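Local coordinates for Serine/threonine-protein kinase Tel1 (Chaetomium thermophilum, PDB 6SKY) that phosphorylates serine and threonine residues of proteins with ATP and probably acts as a DNA damage sensor that switches on checkpoint signalling at double-strand breaks, at residues G2122-A2125 against D2126-I2130; D2311-R2314 against L2315-K2319; L2403-S2406 against E2407-V2410; L2547-M2550 against S2551-I2555. All blocks are in the same frame, centred on the assembly; numbering follows the deposited sequence.

All four contacts are local, made between neighbouring residues of one stretch, and they sample helix start, helix body, helix-to-helix link and helix end. Interaction 1 is the most deeply set, partly buried at the first turn of helix 2124-2143; interactions 2, 3 and 4 lie at the surface. Interactions 1 to 3 belong to the FAT region, whereas interaction 4 ends a helix between two strands of the antiparallel sheet of the kinase. Backbone bonds dominate interactions 1, 2 and 4, and a serine hydroxyl adds to them in 1 and, less surely, in 4. Interaction 3 relies on weak side-chain bonds and one salt bridge. The centres of interactions 2 and 3 are 22 Å apart.

Interaction 1: residues G2122-A2125 against D2126-I2130; sequences GRYA and DVSQI
A helix start, partly buried in the FAT region, is the setting of this local contact: Arg-2123 occupies the N-cap position of helix 2124-2143, and its carbonyl O takes the N-H of Val-2127 at 3.3 Å. The next two carbonyls continue the pattern, Tyr-2124 O receiving Ser-2128 N at 2.9 Å in a nearly straight bond (165°). Ala-2125 O is gripped twice, by Gln-2129 N and by the hydroxyl OG of Ser-2128 at 3.0 Å, both from the same face of the carbonyl plane. Ser-2128 OG reaches it because it sits between its own backbone N and carbonyl carbon (chi1 74°). This is the first turn of an alpha helix in an alpha-solenoid, packed against helices 2077-2097 and 2102-2119. The CB of Ser-2128 also lies over one face of the Tyr-2124 ring, 4.2 Å from its centroid, a CH-pi contact offset toward the rim. On another side Asp-2126 OD2 stands 3.7 Å from Arg-2123 CB, but its salt bridge goes to Arg-2081, while Arg-2123 NH2 pairs with Asp-1925. Were this aspartate an alanine, the charge of Arg-2081 would probably lose this mate and the tie between helices 2124-2143 and 2077-2097 would weaken.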
ATOM      1  N   GLY A2122     -21.246  -9.563  -9.669  1.00 24.96           N
ATOM      2  CA  GLY A2122     -22.123  -9.895  -8.575  1.00 24.96           C
ATOM      3  C   GLY A2122     -21.486  -9.704  -7.218  1.00 24.96           C
ATOM      4  O   GLY A2122     -20.323  -9.341  -7.070  1.00 24.96           O
ATOM      5  N   ARG A2123     -22.292  -9.959  -6.196  1.00 26.91           N
ATOM      6  CA  ARG A2123     -21.843  -9.830  -4.822  1.00 26.91           C
ATOM      7  C   ARG A2123     -20.763 -10.859  -4.526  1.00 26.91           C
ATOM      8  O   ARG A2123     -20.775 -11.965  -5.063  1.00 26.91           O
ATOM      9  CB  ARG A2123     -23.025 -10.008  -3.881  1.00 26.91           C
ATOM     10  CG  ARG A2123     -22.779  -9.561  -2.480  1.00 26.91           C
ATOM     11  CD  ARG A2123     -24.089  -9.361  -1.769  1.00 26.91           C
ATOM     12  NE  ARG A2123     -25.049  -8.675  -2.623  1.00 26.91           N
ATOM     13  CZ  ARG A2123     -26.162  -8.106  -2.182  1.00 26.91           C
ATOM     14  NH1 ARG A2123     -26.980  -7.506  -3.033  1.00 26.91           N
ATOM     15  NH2 ARG A2123     -26.452  -8.128  -0.892  1.00 26.91           N
ATOM     16  N   TYR A2124     -19.818 -10.497  -3.664  1.00 24.53           N
ATOM     17  CA  TYR A2124     -18.649 -11.352  -3.511  1.00 24.53           C
ATOM     18  C   TYR A2124     -18.924 -12.590  -2.673  1.00 24.53           C
ATOM     19  O   TYR A2124     -18.347 -13.644  -2.943  1.00 24.53           O
ATOM     20  CB  TYR A2124     -17.485 -10.582  -2.904  1.00 24.53           C
ATOM     21  CG  TYR A2124     -16.316 -11.477  -2.597  1.00 24.53           C
ATOM     22  CD1 TYR A2124     -15.582 -12.065  -3.615  1.00 24.53           C
ATOM     23  CD2 TYR A2124     -15.961 -11.757  -1.294  1.00 24.53           C
ATOM     24  CE1 TYR A2124     -14.531 -12.892  -3.341  1.00 24.53           C
ATOM     25  CE2 TYR A2124     -14.910 -12.582  -1.012  1.00 24.53           C
ATOM     26  CZ  TYR A2124     -14.197 -13.145  -2.037  1.00 24.53           C
ATOM     27  OH  TYR A2124     -13.144 -13.970  -1.745  1.00 24.53           O
ATOM     28  N   ALA A2125     -19.780 -12.495  -1.657  1.00 25.36           N
ATOM     29  CA  ALA A2125     -20.059 -13.661  -0.828  1.00 25.36           C
ATOM     30  C   ALA A2125     -20.676 -14.788  -1.650  1.00 25.36           C
ATOM     31  O   ALA A2125     -20.238 -15.945  -1.576  1.00 25.36           O
ATOM     32  CB  ALA A2125     -20.970 -13.267   0.328  1.00 25.36           C
ATOM     33  N   ASP A2126     -21.677 -14.459  -2.468  1.00 25.96           N
ATOM     34  CA  ASP A2126     -22.335 -15.466  -3.290  1.00 25.96           C
ATOM     35  C   ASP A2126     -21.377 -16.071  -4.296  1.00 25.96           C
ATOM     36  O   ASP A2126     -21.364 -17.289  -4.500  1.00 25.96           O
ATOM     37  CB  ASP A2126     -23.525 -14.847  -4.015  1.00 25.96           C
ATOM     38  CG  ASP A2126     -24.294 -13.878  -3.149  1.00 25.96           C
ATOM     39  OD1 ASP A2126     -24.125 -13.920  -1.913  1.00 25.96           O
ATOM     40  OD2 ASP A2126     -25.071 -13.074  -3.702  1.00 25.96           O
ATOM     41  N   VAL A2127     -20.570 -15.231  -4.938  1.00 22.43           N
ATOM     42  CA  VAL A2127     -19.654 -15.706  -5.964  1.00 22.43           C
ATOM     43  C   VAL A2127     -18.609 -16.624  -5.359  1.00 22.43           C
ATOM     44  O   VAL A2127     -18.319 -17.695  -5.897  1.00 22.43           O
ATOM     45  CB  VAL A2127     -19.009 -14.516  -6.692  1.00 22.43           C
ATOM     46  CG1 VAL A2127     -17.927 -14.998  -7.610  1.00 22.43           C
ATOM     47  CG2 VAL A2127     -20.045 -13.777  -7.473  1.00 22.43           C
ATOM     48  N   SER A2128     -18.035 -16.228  -4.227  1.00 20.47           N
ATOM     49  CA  SER A2128     -17.005 -17.049  -3.612  1.00 20.47           C
ATOM     50  C   SER A2128     -17.568 -18.383  -3.160  1.00 20.47           C
ATOM     51  O   SER A2128     -16.931 -19.425  -3.343  1.00 20.47           O
ATOM     52  CB  SER A2128     -16.373 -16.312  -2.441  1.00 20.47           C
ATOM     53  OG  SER A2128     -17.246 -16.285  -1.343  1.00 20.47           O
ATOM     54  N   GLN A2129     -18.769 -18.376  -2.582  1.00 20.61           N
ATOM     55  CA  GLN A2129     -19.396 -19.619  -2.150  1.00 20.61           C
ATOM     56  C   GLN A2129     -19.626 -20.569  -3.318  1.00 20.61           C
ATOM     57  O   GLN A2129     -19.241 -21.747  -3.267  1.00 20.61           O
ATOM     58  CB  GLN A2129     -20.702 -19.289  -1.451  1.00 20.61           C
ATOM     59  CG  GLN A2129     -21.524 -20.462  -1.066  1.00 20.61           C
ATOM     60  CD  GLN A2129     -22.731 -20.053  -0.287  1.00 20.61           C
ATOM     61  OE1 GLN A2129     -22.843 -18.914   0.136  1.00 20.61           O
ATOM     62  NE2 GLN A2129     -23.646 -20.972  -0.095  1.00 20.61           N
ATOM     63  N   ILE A2130     -20.249 -20.073  -4.385  1.00 18.77           N
ATOM     64  CA  ILE A2130     -20.532 -20.919  -5.538  1.00 18.77           C
ATOM     65  C   ILE A2130     -19.246 -21.451  -6.149  1.00 18.77           C
ATOM     66  O   ILE A2130     -19.165 -22.621  -6.531  1.00 18.77           O
ATOM     67  CB  ILE A2130     -21.368 -20.144  -6.567  1.00 18.77           C
ATOM     68  CG1 ILE A2130     -22.738 -19.829  -5.996  1.00 18.77           C
ATOM     69  CG2 ILE A2130     -21.533 -20.936  -7.824  1.00 18.77           C
ATOM     70  CD1 ILE A2130     -23.594 -19.062  -6.936  1.00 18.77           C
TER

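Interaction 2: residues D2311-R2314 against L2315-K2319; sequences DLAR and LQNLK
Asp-2311 meets Leu-2315 through its backbone: its carbonyl O accepts the N-H of Leu-2315 at 3.0 Å. Leu-2312 follows with the equivalent bond to Gln-2316 N, more bent at 146°, and its CG lies 4.1 Å from the amide carbon CD of Gln-2316, the two side chains crossing at a slant. Ala-2313 O accepts Asn-2317 N, although the position of that oxygen is less certain. Arg-2314 O binds Leu-2318 N at 2.9 Å. Beyond its backbone, Arg-2314 makes the main side-chain contact: the chain leaves with CG opposite the backbone N (chi1 171°) and then bends at chi3 (65°), which carries the guanidinium back to two leucines. CD2 of Leu-2315, the next residue, sits over one face of that group, 3.9 Å from Arg-2314 NH2. Leu-2318 runs beside the arginine in the same direction, its CD1 4.0 Å from Arg-2314 NH2. Pro-2793 of the second subunit packs on Arg-2314. The backbone bonds and the pairs Leu-2312/Gln-2316 and Arg-2314/Leu-2318 follow the i to i+4 pattern of an alpha helix, here helix 2306-2328 of the FAT domain, with Leu-2312 and Leu-2315 against helix 2348-2387 and an arginine at the dimer contact.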
ATOM      1  N   ASP A2311      15.001  15.818 -25.844  1.00 70.45           N
ATOM      2  CA  ASP A2311      16.125  15.590 -26.746  1.00 70.45           C
ATOM      3  C   ASP A2311      15.911  16.300 -28.073  1.00 70.45           C
ATOM      4  O   ASP A2311      16.825  16.937 -28.607  1.00 70.45           O
ATOM      5  CB  ASP A2311      16.325  14.095 -26.980  1.00 70.45           C
ATOM      6  CG  ASP A2311      16.640  13.341 -25.714  1.00 70.45           C
ATOM      7  OD1 ASP A2311      16.738  13.981 -24.645  1.00 70.45           O
ATOM      8  OD2 ASP A2311      16.789  12.104 -25.786  1.00 70.45           O
ATOM      9  N   LEU A2312      14.708  16.179 -28.634  1.00 66.94           N
ATOM     10  CA  LEU A2312      14.412  16.851 -29.892  1.00 66.94           C
ATOM     11  C   LEU A2312      14.491  18.358 -29.732  1.00 66.94           C
ATOM     12  O   LEU A2312      15.015  19.055 -30.607  1.00 66.94           O
ATOM     13  CB  LEU A2312      13.034  16.430 -30.399  1.00 66.94           C
ATOM     14  CG  LEU A2312      12.572  16.995 -31.743  1.00 66.94           C
ATOM     15  CD1 LEU A2312      13.402  16.448 -32.882  1.00 66.94           C
ATOM     16  CD2 LEU A2312      11.111  16.693 -31.957  1.00 66.94           C
ATOM     17  N   ALA A2313      14.009  18.880 -28.603  1.00 66.54           N
ATOM     18  CA  ALA A2313      14.071  20.317 -28.370  1.00 66.54           C
ATOM     19  C   ALA A2313      15.508  20.797 -28.228  1.00 66.54           C
ATOM     20  O   ALA A2313      15.868  21.859 -28.748  1.00 66.54           O
ATOM     21  CB  ALA A2313      13.264  20.679 -27.127  1.00 66.54           C
ATOM     22  N   ARG A2314      16.340  20.036 -27.517  1.00 65.81           N
ATOM     23  CA  ARG A2314      17.742  20.404 -27.359  1.00 65.81           C
ATOM     24  C   ARG A2314      18.458  20.405 -28.700  1.00 65.81           C
ATOM     25  O   ARG A2314      19.201  21.337 -29.018  1.00 65.81           O
ATOM     26  CB  ARG A2314      18.423  19.449 -26.379  1.00 65.81           C
ATOM     27  CG  ARG A2314      19.932  19.612 -26.303  1.00 65.81           C
ATOM     28  CD  ARG A2314      20.569  18.645 -25.320  1.00 65.81           C
ATOM     29  NE  ARG A2314      20.415  17.258 -25.736  1.00 65.81           N
ATOM     30  CZ  ARG A2314      21.247  16.633 -26.559  1.00 65.81           C
ATOM     31  NH1 ARG A2314      21.034  15.369 -26.889  1.00 65.81           N
ATOM     32  NH2 ARG A2314      22.290  17.276 -27.057  1.00 65.81           N
ATOM     33  N   LEU A2315      18.241  19.368 -29.508  1.00 66.82           N
ATOM     34  CA  LEU A2315      18.869  19.338 -30.822  1.00 66.82           C
ATOM     35  C   LEU A2315      18.361  20.465 -31.710  1.00 66.82           C
ATOM     36  O   LEU A2315      19.122  21.007 -32.518  1.00 66.82           O
ATOM     37  CB  LEU A2315      18.634  17.984 -31.482  1.00 66.82           C
ATOM     38  CG  LEU A2315      19.194  16.780 -30.723  1.00 66.82           C
ATOM     39  CD1 LEU A2315      18.784  15.493 -31.400  1.00 66.82           C
ATOM     40  CD2 LEU A2315      20.699  16.865 -30.612  1.00 66.82           C
ATOM     41  N   GLN A2316      17.096  20.857 -31.553  1.00 69.55           N
ATOM     42  CA  GLN A2316      16.558  21.954 -32.350  1.00 69.55           C
ATOM     43  C   GLN A2316      17.191  23.283 -31.961  1.00 69.55           C
ATOM     44  O   GLN A2316      17.574  24.080 -32.828  1.00 69.55           O
ATOM     45  CB  GLN A2316      15.043  22.016 -32.192  1.00 69.55           C
ATOM     46  CG  GLN A2316      14.295  21.084 -33.113  1.00 69.55           C
ATOM     47  CD  GLN A2316      12.835  20.977 -32.754  1.00 69.55           C
ATOM     48  OE1 GLN A2316      12.452  21.177 -31.602  1.00 69.55           O
ATOM     49  NE2 GLN A2316      12.006  20.664 -33.742  1.00 69.55           N
ATOM     50  N   ASN A2317      17.298  23.547 -30.660  1.00 72.64           N
ATOM     51  CA  ASN A2317      17.951  24.774 -30.221  1.00 72.64           C
ATOM     52  C   ASN A2317      19.417  24.793 -30.633  1.00 72.64           C
ATOM     53  O   ASN A2317      19.950  25.846 -30.998  1.00 72.64           O
ATOM     54  CB  ASN A2317      17.810  24.936 -28.711  1.00 72.64           C
ATOM     55  CG  ASN A2317      16.370  24.897 -28.260  1.00 72.64           C
ATOM     56  OD1 ASN A2317      15.598  25.817 -28.524  1.00 72.64           O
ATOM     57  ND2 ASN A2317      15.998  23.828 -27.572  1.00 72.64           N
ATOM     58  N   LEU A2318      20.084  23.637 -30.593  1.00 72.48           N
ATOM     59  CA  LEU A2318      21.469  23.574 -31.047  1.00 72.48           C
ATOM     60  C   LEU A2318      21.577  23.922 -32.522  1.00 72.48           C
ATOM     61  O   LEU A2318      22.447  24.702 -32.922  1.00 72.48           O
ATOM     62  CB  LEU A2318      22.057  22.188 -30.791  1.00 72.48           C
ATOM     63  CG  LEU A2318      22.349  21.784 -29.350  1.00 72.48           C
ATOM     64  CD1 LEU A2318      23.099  20.465 -29.330  1.00 72.48           C
ATOM     65  CD2 LEU A2318      23.126  22.867 -28.639  1.00 72.48           C
ATOM     66  N   LYS A2319      20.716  23.332 -33.352  1.00 75.18           N
ATOM     67  CA  LYS A2319      20.737  23.657 -34.774  1.00 75.18           C
ATOM     68  C   LYS A2319      20.495  25.139 -35.002  1.00 75.18           C
ATOM     69  O   LYS A2319      21.191  25.774 -35.802  1.00 75.18           O
ATOM     70  CB  LYS A2319      19.692  22.837 -35.523  1.00 75.18           C
ATOM     71  CG  LYS A2319      19.485  23.294 -36.950  1.00 75.18           C
ATOM     72  CD  LYS A2319      18.043  23.116 -37.375  1.00 75.18           C
ATOM     73  CE  LYS A2319      17.814  23.627 -38.784  1.00 75.18           C
ATOM     74  NZ  LYS A2319      16.376  23.563 -39.161  1.00 75.18           N
TER

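Interaction 3: residues L2403-S2406 against E2407-V2410; sequences LEKS and EEEV
Lys-2405 NZ donates to Glu-2408 OE2 at 3.3 Å, a long and weak hydrogen bond that forms part of a salt bridge. The charged ends are only one part of the encounter, because the two side chains run next to each other in the same direction. Lys-2405 CD comes within 3.5 Å of Glu-2408 OE2 and 3.6 Å of Glu-2408 CD, so the lysine meets the carboxylate with its CD methylene as well as with its ammonium group. The lysine gets there by a bend at chi2 (-68°), whereas the glutamate is extended beyond CG (chi2 -161°). Both also rest on Leu-2374 of helix 2348-2387, which gives the charged pair a nonpolar neighbour.

The setting is a tight link between two helices of the FAT region: Lys-2405 is the first residue to leave helical backbone angles after helix 2394-2404, and Glu-2408 takes the N-cap position of helix 2409-2418. The bridge therefore spans the turn from the end of one helix to the start of the next. With a leucine at Lys-2405, the carboxylate of Glu-2408 is likely to lose its charged mate and turn more freely.

Within the turn, Ser-2406 OG lies 3.3 Å from Glu-2407 OE1 and 3.4 Å from Leu-2403 O. Each of these is at most a weak bond, and the single hydroxyl proton may serve either acceptor. The carbonyl O of Ser-2406, in turn, accepts a hydrogen bond from Asn-2412 ND2 in the following helix, while the side chain of Ser-2406 touches Phe-2445 of helix 2444-2459.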
ATOM      1  N   LEU A2403      -5.879  14.121 -36.282  1.00 34.88           N
ATOM      2  CA  LEU A2403      -6.168  15.532 -36.481  1.00 34.88           C
ATOM      3  C   LEU A2403      -4.985  16.404 -36.097  1.00 34.88           C
ATOM      4  O   LEU A2403      -4.836  17.502 -36.634  1.00 34.88           O
ATOM      5  CB  LEU A2403      -7.408  15.939 -35.693  1.00 34.88           C
ATOM      6  CG  LEU A2403      -8.735  15.312 -36.118  1.00 34.88           C
ATOM      7  CD1 LEU A2403      -9.892  16.020 -35.464  1.00 34.88           C
ATOM      8  CD2 LEU A2403      -8.887  15.326 -37.615  1.00 34.88           C
ATOM      9  N   GLU A2404      -4.132  15.944 -35.180  1.00 42.13           N
ATOM     10  CA  GLU A2404      -2.913  16.699 -34.902  1.00 42.13           C
ATOM     11  C   GLU A2404      -1.975  16.703 -36.099  1.00 42.13           C
ATOM     12  O   GLU A2404      -1.293  17.699 -36.355  1.00 42.13           O
ATOM     13  CB  GLU A2404      -2.200  16.131 -33.683  1.00 42.13           C
ATOM     14  CG  GLU A2404      -2.848  16.492 -32.373  1.00 42.13           C
ATOM     15  CD  GLU A2404      -2.212  15.786 -31.192  1.00 42.13           C
ATOM     16  OE1 GLU A2404      -1.141  15.170 -31.373  1.00 42.13           O
ATOM     17  OE2 GLU A2404      -2.787  15.838 -30.085  1.00 42.13           O
ATOM     18  N   LYS A2405      -1.929  15.605 -36.844  1.00 44.17           N
ATOM     19  CA  LYS A2405      -0.999  15.415 -37.949  1.00 44.17           C
ATOM     20  C   LYS A2405      -1.686  15.548 -39.301  1.00 44.17           C
ATOM     21  O   LYS A2405      -1.380  14.816 -40.237  1.00 44.17           O
ATOM     22  CB  LYS A2405      -0.328  14.053 -37.857  1.00 44.17           C
ATOM     23  CG  LYS A2405       0.237  13.745 -36.511  1.00 44.17           C
ATOM     24  CD  LYS A2405       1.406  14.631 -36.219  1.00 44.17           C
ATOM     25  CE  LYS A2405       2.079  14.220 -34.942  1.00 44.17           C
ATOM     26  NZ  LYS A2405       3.417  14.841 -34.847  1.00 44.17           N
ATOM     27  N   SER A2406      -2.630  16.473 -39.422  1.00 46.55           N
ATOM     28  CA  SER A2406      -3.342  16.615 -40.681  1.00 46.55           C
ATOM     29  C   SER A2406      -2.450  17.121 -41.803  1.00 46.55           C
ATOM     30  O   SER A2406      -2.814  16.990 -42.975  1.00 46.55           O
ATOM     31  CB  SER A2406      -4.541  17.542 -40.501  1.00 46.55           C
ATOM     32  OG  SER A2406      -4.200  18.676 -39.733  1.00 46.55           O
ATOM     33  N   GLU A2407      -1.289  17.688 -41.480  1.00 55.25           N
ATOM     34  CA  GLU A2407      -0.389  18.192 -42.510  1.00 55.25           C
ATOM     35  C   GLU A2407       0.640  17.160 -42.942  1.00 55.25           C
ATOM     36  O   GLU A2407       0.959  17.068 -44.130  1.00 55.25           O
ATOM     37  CB  GLU A2407       0.328  19.448 -42.020  1.00 55.25           C
ATOM     38  CG  GLU A2407      -0.456  20.722 -42.236  1.00 55.25           C
ATOM     39  CD  GLU A2407      -1.495  20.945 -41.172  1.00 55.25           C
ATOM     40  OE1 GLU A2407      -1.362  20.346 -40.087  1.00 55.25           O
ATOM     41  OE2 GLU A2407      -2.442  21.719 -41.417  1.00 55.25           O
ATOM     42  N   GLU A2408       1.163  16.383 -42.003  1.00 56.05           N
ATOM     43  CA  GLU A2408       2.210  15.419 -42.300  1.00 56.05           C
ATOM     44  C   GLU A2408       1.701  14.342 -43.242  1.00 56.05           C
ATOM     45  O   GLU A2408       0.910  13.487 -42.841  1.00 56.05           O
ATOM     46  CB  GLU A2408       2.724  14.804 -41.004  1.00 56.05           C
ATOM     47  CG  GLU A2408       2.897  15.820 -39.895  1.00 56.05           C
ATOM     48  CD  GLU A2408       3.803  15.328 -38.797  1.00 56.05           C
ATOM     49  OE1 GLU A2408       4.253  14.168 -38.875  1.00 56.05           O
ATOM     50  OE2 GLU A2408       4.074  16.100 -37.857  1.00 56.05           O
ATOM     51  N   GLU A2409       2.159  14.365 -44.493  1.00 54.73           N
ATOM     52  CA  GLU A2409       1.576  13.513 -45.521  1.00 54.73           C
ATOM     53  C   GLU A2409       1.814  12.032 -45.271  1.00 54.73           C
ATOM     54  O   GLU A2409       1.118  11.199 -45.858  1.00 54.73           O
ATOM     55  CB  GLU A2409       2.121  13.903 -46.892  1.00 54.73           C
ATOM     56  CG  GLU A2409       1.115  13.747 -48.017  1.00 54.73           C
ATOM     57  CD  GLU A2409      -0.126  14.605 -47.824  1.00 54.73           C
ATOM     58  OE1 GLU A2409      -0.032  15.664 -47.169  1.00 54.73           O
ATOM     59  OE2 GLU A2409      -1.201  14.220 -48.327  1.00 54.73           O
ATOM     60  N   VAL A2410       2.768  11.686 -44.410  1.00 49.82           N
ATOM     61  CA  VAL A2410       3.000  10.287 -44.078  1.00 49.82           C
ATOM     62  C   VAL A2410       1.815   9.716 -43.306  1.00 49.82           C
ATOM     63  O   VAL A2410       1.350   8.596 -43.579  1.00 49.82           O
ATOM     64  CB  VAL A2410       4.321  10.166 -43.300  1.00 49.82           C
ATOM     65  CG1 VAL A2410       4.188   9.212 -42.142  1.00 49.82           C
ATOM     66  CG2 VAL A2410       5.433   9.736 -44.234  1.00 49.82           C
TER

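Interaction 4: residues L2547-M2550 against S2551-I2555; sequences LSTM and SNNPI
Backbone hydrogen bonds join Leu-2547 to Ser-2551 and Ser-2548 to Asn-2552 in the last turn of helix 2541-2552. Ser-2551 N donates to Leu-2547 O at 3.0 Å with an N-H angle of 148°, and Asn-2552 N to Ser-2548 O at the same length, 3.0 Å. A third bond, from Asn-2553 N to Thr-2549 O at 3.1 Å, is weak and bent at 131°, as Asn-2553 is the first residue to leave helical angles.

Side-chain hydrogen bonding centres on Ser-2548 O, which also receives the hydroxyl of Ser-2551. This bond is modelled as very short, so its exact length is doubtful. The chi1 of 53° turns OG of Ser-2551 back over the preceding turn. The hydroxyls of Ser-2548 and Thr-2549 bond further back along the helix, to Gln-2544 O and Asn-2545 O respectively.

Among nonpolar contacts, buried Met-2550 packs on Phe-2579 of strand 2576-2585 and on Thr-2513 of helix 2507-2522, while Thr-2549 rests on Val-2516 of that helix. Past the turn, Ile-2555 makes backbone bonds with Ile-2576. The chemistry implies a helix end where one carbonyl, Ser-2548 O, probably takes a serine hydroxyl besides a backbone N-H, with backbone bonding weakening where the chain departs toward the kinase sheet.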
ATOM      1  N   LEU A2547     -47.822  20.313 -38.621  1.00 57.22           N
ATOM      2  CA  LEU A2547     -48.544  19.052 -38.485  1.00 57.22           C
ATOM      3  C   LEU A2547     -48.676  18.332 -39.819  1.00 57.22           C
ATOM      4  O   LEU A2547     -48.513  17.109 -39.890  1.00 57.22           O
ATOM      5  CB  LEU A2547     -49.915  19.296 -37.874  1.00 57.22           C
ATOM      6  CG  LEU A2547     -49.900  19.430 -36.358  1.00 57.22           C
ATOM      7  CD1 LEU A2547     -51.265  19.811 -35.880  1.00 57.22           C
ATOM      8  CD2 LEU A2547     -49.472  18.122 -35.743  1.00 57.22           C
ATOM      9  N   SER A2548     -48.959  19.072 -40.892  1.00 57.87           N
ATOM     10  CA  SER A2548     -49.053  18.446 -42.205  1.00 57.87           C
ATOM     11  C   SER A2548     -47.720  17.840 -42.621  1.00 57.87           C
ATOM     12  O   SER A2548     -47.653  16.666 -43.010  1.00 57.87           O
ATOM     13  CB  SER A2548     -49.530  19.467 -43.231  1.00 57.87           C
ATOM     14  OG  SER A2548     -48.827  20.682 -43.078  1.00 57.87           O
ATOM     15  N   THR A2549     -46.639  18.625 -42.535  1.00 56.28           N
ATOM     16  CA  THR A2549     -45.330  18.121 -42.935  1.00 56.28           C
ATOM     17  C   THR A2549     -44.922  16.921 -42.104  1.00 56.28           C
ATOM     18  O   THR A2549     -44.276  15.997 -42.609  1.00 56.28           O
ATOM     19  CB  THR A2549     -44.281  19.213 -42.801  1.00 56.28           C
ATOM     20  OG1 THR A2549     -44.808  20.443 -43.307  1.00 56.28           O
ATOM     21  CG2 THR A2549     -43.043  18.840 -43.581  1.00 56.28           C
ATOM     22  N   MET A2550     -45.287  16.910 -40.826  1.00 57.26           N
ATOM     23  CA  MET A2550     -44.900  15.794 -39.985  1.00 57.26           C
ATOM     24  C   MET A2550     -45.730  14.556 -40.281  1.00 57.26           C
ATOM     25  O   MET A2550     -45.250  13.433 -40.099  1.00 57.26           O
ATOM     26  CB  MET A2550     -45.022  16.185 -38.520  1.00 57.26           C
ATOM     27  CG  MET A2550     -44.113  15.391 -37.632  1.00 57.26           C
ATOM     28  SD  MET A2550     -42.387  15.694 -38.004  1.00 57.26           S
ATOM     29  CE  MET A2550     -42.371  17.468 -37.891  1.00 57.26           C
ATOM     30  N   SER A2551     -46.970  14.730 -40.734  1.00 60.02           N
ATOM     31  CA  SER A2551     -47.746  13.571 -41.162  1.00 60.02           C
ATOM     32  C   SER A2551     -47.202  12.993 -42.460  1.00 60.02           C
ATOM     33  O   SER A2551     -47.158  11.771 -42.629  1.00 60.02           O
ATOM     34  CB  SER A2551     -49.213  13.951 -41.323  1.00 60.02           C
ATOM     35  OG  SER A2551     -49.343  15.078 -42.165  1.00 60.02           O
ATOM     36  N   ASN A2552     -46.778  13.851 -43.388  1.00 59.72           N
ATOM     37  CA  ASN A2552     -46.317  13.365 -44.684  1.00 59.72           C
ATOM     38  C   ASN A2552     -44.933  12.731 -44.636  1.00 59.72           C
ATOM     39  O   ASN A2552     -44.597  11.960 -45.538  1.00 59.72           O
ATOM     40  CB  ASN A2552     -46.307  14.503 -45.704  1.00 59.72           C
ATOM     41  CG  ASN A2552     -47.627  15.235 -45.774  1.00 59.72           C
ATOM     42  OD1 ASN A2552     -47.662  16.453 -45.923  1.00 59.72           O
ATOM     43  ND2 ASN A2552     -48.722  14.496 -45.658  1.00 59.72           N
ATOM     44  N   ASN A2553     -44.126  13.038 -43.625  1.00 56.37           N
ATOM     45  CA  ASN A2553     -42.753  12.536 -43.528  1.00 56.37           C
ATOM     46  C   ASN A2553     -42.545  11.795 -42.217  1.00 56.37           C
ATOM     47  O   ASN A2553     -42.445  12.439 -41.157  1.00 56.37           O
ATOM     48  CB  ASN A2553     -41.756  13.685 -43.632  1.00 56.37           C
ATOM     49  CG  ASN A2553     -41.820  14.394 -44.952  1.00 56.37           C
ATOM     50  OD1 ASN A2553     -42.061  15.594 -45.010  1.00 56.37           O
ATOM     51  ND2 ASN A2553     -41.590  13.660 -46.029  1.00 56.37           N
ATOM     52  N   PRO A2554     -42.445  10.472 -42.221  1.00 54.22           N
ATOM     53  CA  PRO A2554     -42.246   9.749 -40.960  1.00 54.22           C
ATOM     54  C   PRO A2554     -40.782   9.570 -40.586  1.00 54.22           C
ATOM     55  O   PRO A2554     -39.985   9.064 -41.378  1.00 54.22           O
ATOM     56  CB  PRO A2554     -42.923   8.401 -41.230  1.00 54.22           C
ATOM     57  CG  PRO A2554     -42.938   8.256 -42.733  1.00 54.22           C
ATOM     58  CD  PRO A2554     -42.524   9.556 -43.366  1.00 54.22           C
ATOM     59  N   ILE A2555     -40.428   9.977 -39.372  1.00 45.53           N
ATOM     60  CA  ILE A2555     -39.072   9.853 -38.838  1.00 45.53           C
ATOM     61  C   ILE A2555     -39.166   9.411 -37.390  1.00 45.53           C
ATOM     62  O   ILE A2555     -40.226   9.523 -36.763  1.00 45.53           O
ATOM     63  CB  ILE A2555     -38.301  11.180 -38.918  1.00 45.53           C
ATOM     64  CG1 ILE A2555     -39.023  12.236 -38.094  1.00 45.53           C
ATOM     65  CG2 ILE A2555     -38.148  11.626 -40.337  1.00 45.53           C
ATOM     66  CD1 ILE A2555     -38.164  13.373 -37.717  1.00 45.53           C
TER